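Local coordinates for ABC transporter, substrate binding protein (Agrobacterium tumefaciens, PDB 3C9H), which probably captures a solute in the periplasm and delivers it to the membrane components of an ABC importer, at residues 128-139 with 254-265. Numbering follows the deposited sequence.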
loop_
_atom_site.group_PDB
_atom_site.type_symbol
_atom_site.label_atom_id
_atom_site.label_comp_id
_atom_site.label_asym_id
_atom_site.label_seq_id
_atom_site.Cartn_x
_atom_site.Cartn_y
_atom_site.Cartn_z
ATOM N N THR A 128 -12.734 -14.477 -0.139
ATOM C CA THR A 128 -13.437 -13.198 -0.121
ATOM C C THR A 128 -12.490 -12.001 -0.287
ATOM O O THR A 128 -12.691 -11.185 -1.184
ATOM C CB THR A 128 -14.266 -13.048 1.188
ATOM O OG1 THR A 128 -15.230 -14.103 1.245
ATOM C CG2 THR A 128 -15.034 -11.704 1.207
ATOM N N ALA A 129 -11.497 -11.902 0.607
ATOM C CA ALA A 129 -10.398 -10.938 0.550
ATOM C C ALA A 129 -9.090 -11.642 0.177
ATOM O O ALA A 129 -8.670 -12.632 0.835
ATOM C CB ALA A 129 -10.232 -10.266 1.903
ATOM N N TYR A 130 -8.461 -11.157 -0.884
ATOM C CA TYR A 130 -7.233 -11.729 -1.401
ATOM C C TYR A 130 -6.099 -10.720 -1.397
ATOM O O TYR A 130 -6.232 -9.617 -1.953
ATOM C CB TYR A 130 -7.446 -12.187 -2.841
ATOM C CG TYR A 130 -8.481 -13.278 -3.038
ATOM C CD1 TYR A 130 -8.100 -14.599 -3.038
ATOM C CD2 TYR A 130 -9.834 -12.981 -3.278
ATOM C CE1 TYR A 130 -9.028 -15.634 -3.240
ATOM C CE2 TYR A 130 -10.771 -14.010 -3.477
ATOM C CZ TYR A 130 -10.353 -15.329 -3.460
ATOM O OH TYR A 130 -11.222 -16.350 -3.671
ATOM N N ALA A 131 -4.977 -11.112 -0.826
ATOM C CA ALA A 131 -3.746 -10.336 -0.882
ATOM C C ALA A 131 -3.129 -10.571 -2.238
ATOM O O ALA A 131 -2.909 -11.732 -2.629
ATOM C CB ALA A 131 -2.756 -10.800 0.203
ATOM N N LEU A 132 -2.802 -9.510 -2.954
ATOM C CA LEU A 132 -2.381 -9.641 -4.371
ATOM C C LEU A 132 -0.966 -9.195 -4.734
ATOM O O LEU A 132 -0.516 -9.446 -5.865
ATOM C CB LEU A 132 -3.389 -8.908 -5.275
ATOM C CG LEU A 132 -4.834 -9.405 -5.144
ATOM C CD1 LEU A 132 -5.822 -8.415 -5.835
ATOM C CD2 LEU A 132 -4.964 -10.811 -5.722
ATOM N N THR A 133 -0.293 -8.506 -3.804
ATOM C CA THR A 133 1.027 -7.943 -4.015
ATOM C C THR A 133 1.853 -8.188 -2.753
ATOM O O THR A 133 1.321 -8.603 -1.726
ATOM C CB THR A 133 0.959 -6.413 -4.233
ATOM O OG1 THR A 133 0.578 -5.762 -2.999
ATOM C CG2 THR A 133 -0.030 -6.048 -5.367
ATOM N N PHE A 134 3.138 -7.869 -2.826
ATOM C CA PHE A 134 4.064 -8.038 -1.689
ATOM C C PHE A 134 5.021 -6.825 -1.742
ATOM O O PHE A 134 5.993 -6.833 -2.486
ATOM C CB PHE A 134 4.777 -9.394 -1.891
ATOM C CG PHE A 134 5.476 -9.942 -0.673
ATOM C CD1 PHE A 134 4.755 -10.559 0.347
ATOM C CD2 PHE A 134 6.858 -9.885 -0.576
ATOM C CE1 PHE A 134 5.414 -11.094 1.471
ATOM C CE2 PHE A 134 7.526 -10.409 0.536
ATOM C CZ PHE A 134 6.800 -11.013 1.559
ATOM N N GLU A 135 4.694 -5.763 -0.997
ATOM C CA GLU A 135 5.357 -4.428 -1.125
ATOM C C GLU A 135 5.946 -3.906 0.194
ATOM O O GLU A 135 5.238 -3.811 1.173
ATOM C CB GLU A 135 4.344 -3.401 -1.664
ATOM C CG GLU A 135 3.945 -3.660 -3.124
ATOM C CD GLU A 135 2.769 -2.803 -3.548
ATOM O OE1 GLU A 135 2.975 -1.585 -3.740
ATOM O OE2 GLU A 135 1.638 -3.332 -3.632
ATOM N N PRO A 136 7.258 -3.598 0.228
ATOM C CA PRO A 136 7.901 -3.166 1.468
ATOM C C PRO A 136 7.787 -1.666 1.751
ATOM O O PRO A 136 7.624 -0.874 0.820
ATOM C CB PRO A 136 9.360 -3.535 1.246
ATOM C CG PRO A 136 9.570 -3.291 -0.234
ATOM C CD PRO A 136 8.230 -3.745 -0.866
ATOM N N ALA A 137 7.828 -1.320 3.035
ATOM C CA ALA A 137 7.941 0.057 3.519
ATOM C C ALA A 137 9.419 0.360 3.709
ATOM O O ALA A 137 10.101 -0.276 4.562
ATOM C CB ALA A 137 7.246 0.205 4.817
ATOM N N VAL A 138 9.899 1.351 2.968
ATOM C CA VAL A 138 11.338 1.588 2.815
ATOM C C VAL A 138 11.726 3.017 3.181
ATOM O O VAL A 138 10.872 3.902 3.308
ATOM C CB VAL A 138 11.782 1.317 1.357
ATOM C CG1 VAL A 138 11.392 -0.089 0.934
ATOM C CG2 VAL A 138 11.198 2.400 0.384
ATOM N N PHE A 139 13.025 3.227 3.352
ATOM C CA PHE A 139 13.565 4.576 3.467
ATOM C C PHE A 139 13.837 5.069 2.050
ATOM O O PHE A 139 14.252 4.310 1.187
ATOM C CB PHE A 139 14.904 4.637 4.224
ATOM C CG PHE A 139 14.907 4.078 5.633
ATOM C CD1 PHE A 139 13.744 3.721 6.306
ATOM C CD2 PHE A 139 16.110 3.935 6.299
ATOM C CE1 PHE A 139 13.796 3.234 7.614
ATOM C CE2 PHE A 139 16.167 3.455 7.625
ATOM C CZ PHE A 139 15.012 3.106 8.274
ATOM N N PRO A 254 15.177 -1.145 5.004
ATOM C CA PRO A 254 15.798 -1.184 6.324
ATOM C C PRO A 254 16.335 -2.567 6.719
ATOM O O PRO A 254 15.638 -3.588 6.582
ATOM C CB PRO A 254 14.662 -0.753 7.246
ATOM C CG PRO A 254 13.804 0.080 6.384
ATOM C CD PRO A 254 13.821 -0.584 5.065
ATOM N N LYS A 255 17.555 -2.576 7.244
ATOM C CA LYS A 255 18.265 -3.817 7.539
ATOM C C LYS A 255 17.915 -4.422 8.884
ATOM O O LYS A 255 18.073 -5.629 9.054
ATOM C CB LYS A 255 19.773 -3.594 7.451
ATOM C CG LYS A 255 20.266 -3.280 6.050
ATOM C CD LYS A 255 21.712 -2.892 6.127
ATOM C CE LYS A 255 22.324 -2.550 4.776
ATOM N NZ LYS A 255 23.732 -2.067 5.008
ATOM N N ASP A 256 17.474 -3.597 9.837
ATOM C CA ASP A 256 16.938 -4.095 11.120
ATOM C C ASP A 256 15.625 -4.899 10.918
ATOM O O ASP A 256 15.504 -6.032 11.363
ATOM C CB ASP A 256 16.786 -2.969 12.163
ATOM C CG ASP A 256 16.066 -1.715 11.628
ATOM O OD1 ASP A 256 15.824 -1.586 10.409
ATOM O OD2 ASP A 256 15.768 -0.825 12.448
ATOM N N TYR A 257 14.655 -4.329 10.220
ATOM C CA TYR A 257 13.518 -5.113 9.748
ATOM C C TYR A 257 12.793 -4.313 8.671
ATOM O O TYR A 257 12.887 -3.080 8.631
ATOM C CB TYR A 257 12.548 -5.464 10.888
ATOM C CG TYR A 257 11.860 -4.266 11.490
ATOM C CD1 TYR A 257 10.676 -3.770 10.962
ATOM C CD2 TYR A 257 12.399 -3.624 12.599
ATOM C CE1 TYR A 257 10.057 -2.646 11.521
ATOM C CE2 TYR A 257 11.791 -2.539 13.154
ATOM C CZ TYR A 257 10.623 -2.049 12.631
ATOM O OH TYR A 257 10.048 -0.943 13.239
ATOM N N THR A 258 12.067 -5.016 7.812
ATOM C CA THR A 258 11.316 -4.355 6.752
ATOM C C THR A 258 9.876 -4.858 6.803
ATOM O O THR A 258 9.620 -6.042 6.586
ATOM C CB THR A 258 11.915 -4.583 5.314
ATOM O OG1 THR A 258 13.217 -3.986 5.199
ATOM C CG2 THR A 258 11.030 -3.931 4.250
ATOM N N VAL A 259 8.947 -3.964 7.122
ATOM C CA VAL A 259 7.539 -4.298 7.085
ATOM C C VAL A 259 7.083 -4.455 5.632
ATOM O O VAL A 259 7.494 -3.684 4.751
ATOM C CB VAL A 259 6.687 -3.260 7.816
ATOM C CG1 VAL A 259 5.186 -3.588 7.592
ATOM C CG2 VAL A 259 7.040 -3.246 9.336
ATOM N N VAL A 260 6.251 -5.475 5.383
ATOM C CA VAL A 260 5.734 -5.753 4.041
ATOM C C VAL A 260 4.203 -5.796 4.080
ATOM O O VAL A 260 3.575 -6.472 4.940
ATOM C CB VAL A 260 6.284 -7.055 3.457
ATOM C CG1 VAL A 260 5.705 -7.327 2.044
ATOM C CG2 VAL A 260 7.779 -6.994 3.405
ATOM N N MET A 261 3.596 -5.083 3.149
ATOM C CA MET A 261 2.143 -5.135 3.032
ATOM C C MET A 261 1.785 -5.798 1.737
ATOM O O MET A 261 2.628 -5.983 0.858
ATOM C CB MET A 261 1.504 -3.738 3.111
ATOM C CG MET A 261 1.687 -2.837 1.888
ATOM S SD MET A 261 0.655 -3.075 0.385
ATOM C CE MET A 261 -0.865 -3.425 1.195
ATOM N N SER A 262 0.508 -6.122 1.618
ATOM C CA SER A 262 -0.006 -6.742 0.411
ATOM C C SER A 262 -1.309 -6.048 0.094
ATOM O O SER A 262 -2.158 -5.957 0.971
ATOM C CB SER A 262 -0.287 -8.218 0.669
ATOM O OG SER A 262 0.889 -8.960 0.958
ATOM N N ARG A 263 -1.491 -5.560 -1.137
ATOM C CA ARG A 263 -2.763 -4.952 -1.524
ATOM C C ARG A 263 -3.852 -6.036 -1.515
ATOM O O ARG A 263 -3.656 -7.150 -2.030
ATOM C CB ARG A 263 -2.664 -4.323 -2.919
ATOM C CG ARG A 263 -1.775 -3.114 -2.943
ATOM C CD ARG A 263 -1.588 -2.538 -4.319
ATOM N NE ARG A 263 -0.426 -1.679 -4.234
ATOM C CZ ARG A 263 -0.446 -0.400 -3.900
ATOM N NH1 ARG A 263 -1.582 0.273 -3.755
ATOM N NH2 ARG A 263 0.712 0.222 -3.762
ATOM N N ILE A 264 -4.987 -5.711 -0.930
ATOM C CA ILE A 264 -6.097 -6.651 -0.793
ATOM C C ILE A 264 -7.247 -6.259 -1.702
ATOM O O ILE A 264 -7.698 -5.105 -1.699
ATOM C CB ILE A 264 -6.572 -6.732 0.681
ATOM C CG1 ILE A 264 -5.528 -7.437 1.564
ATOM C CG2 ILE A 264 -7.944 -7.459 0.809
ATOM C CD1 ILE A 264 -6.015 -7.531 3.038
ATOM N N GLY A 265 -7.673 -7.216 -2.519
ATOM C CA GLY A 265 -8.807 -7.068 -3.384
ATOM C C GLY A 265 -10.003 -7.858 -2.896
ATOM O O GLY A 265 -9.875 -8.964 -2.402
HETATM O O HOH W 1 9.765 -1.240 7.152
#
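Ala129 rests its CB on Ile264 CG2, beside the antiparallel, hydrogen-bonded pair that Tyr130 and Gly265 form through both their N-H and C=O groups. Leu132 N continues the pairing with a 2.7 Å bond to Arg263 O, while Leu132 CD1 packs against Gly265. The register then slips by one residue, and side chains bridge the break. Thr133 O accepts from Ser262 OG at 2.7 Å; Thr133 OG1, set between its own backbone N and carbonyl carbon (chi1 69°), receives Arg263 N almost in line at 2.8 Å and donates to the anti lone pair of Glu135 OE2. Strand 258-268 also pairs with strand 90-93, and strand 135-142 with strand 230-235, an arrangement consistent with the strands joining the two lobes of a periplasmic binding protein. Phe134 offers one ring face to Val260 CG1, a CH-pi contact 3.6 Å above the centre. At Glu135 backbone pairing resumes with Met261, and Arg263 holds both buried carboxylate oxygens, NE to OE2 (2.7 Å) and NH2 to OE1 (2.9 Å), the carboxylate and guanidinium planes 28° apart. Ser237 OG also hydrogen-bonds Glu135 OE1, whereas Arg263 NH1 bonds a citrate, probably from the crystallisation liquor, near the magnesium site of Ser41 and Asp43. Pro136 CB presses tightly on Thr258 CG2. Ala137 N bonds Val259 O directly, and a water links Ala137 O to Val259 N. Phe139 ends the contact with Pro254 CG over one face, near CE1.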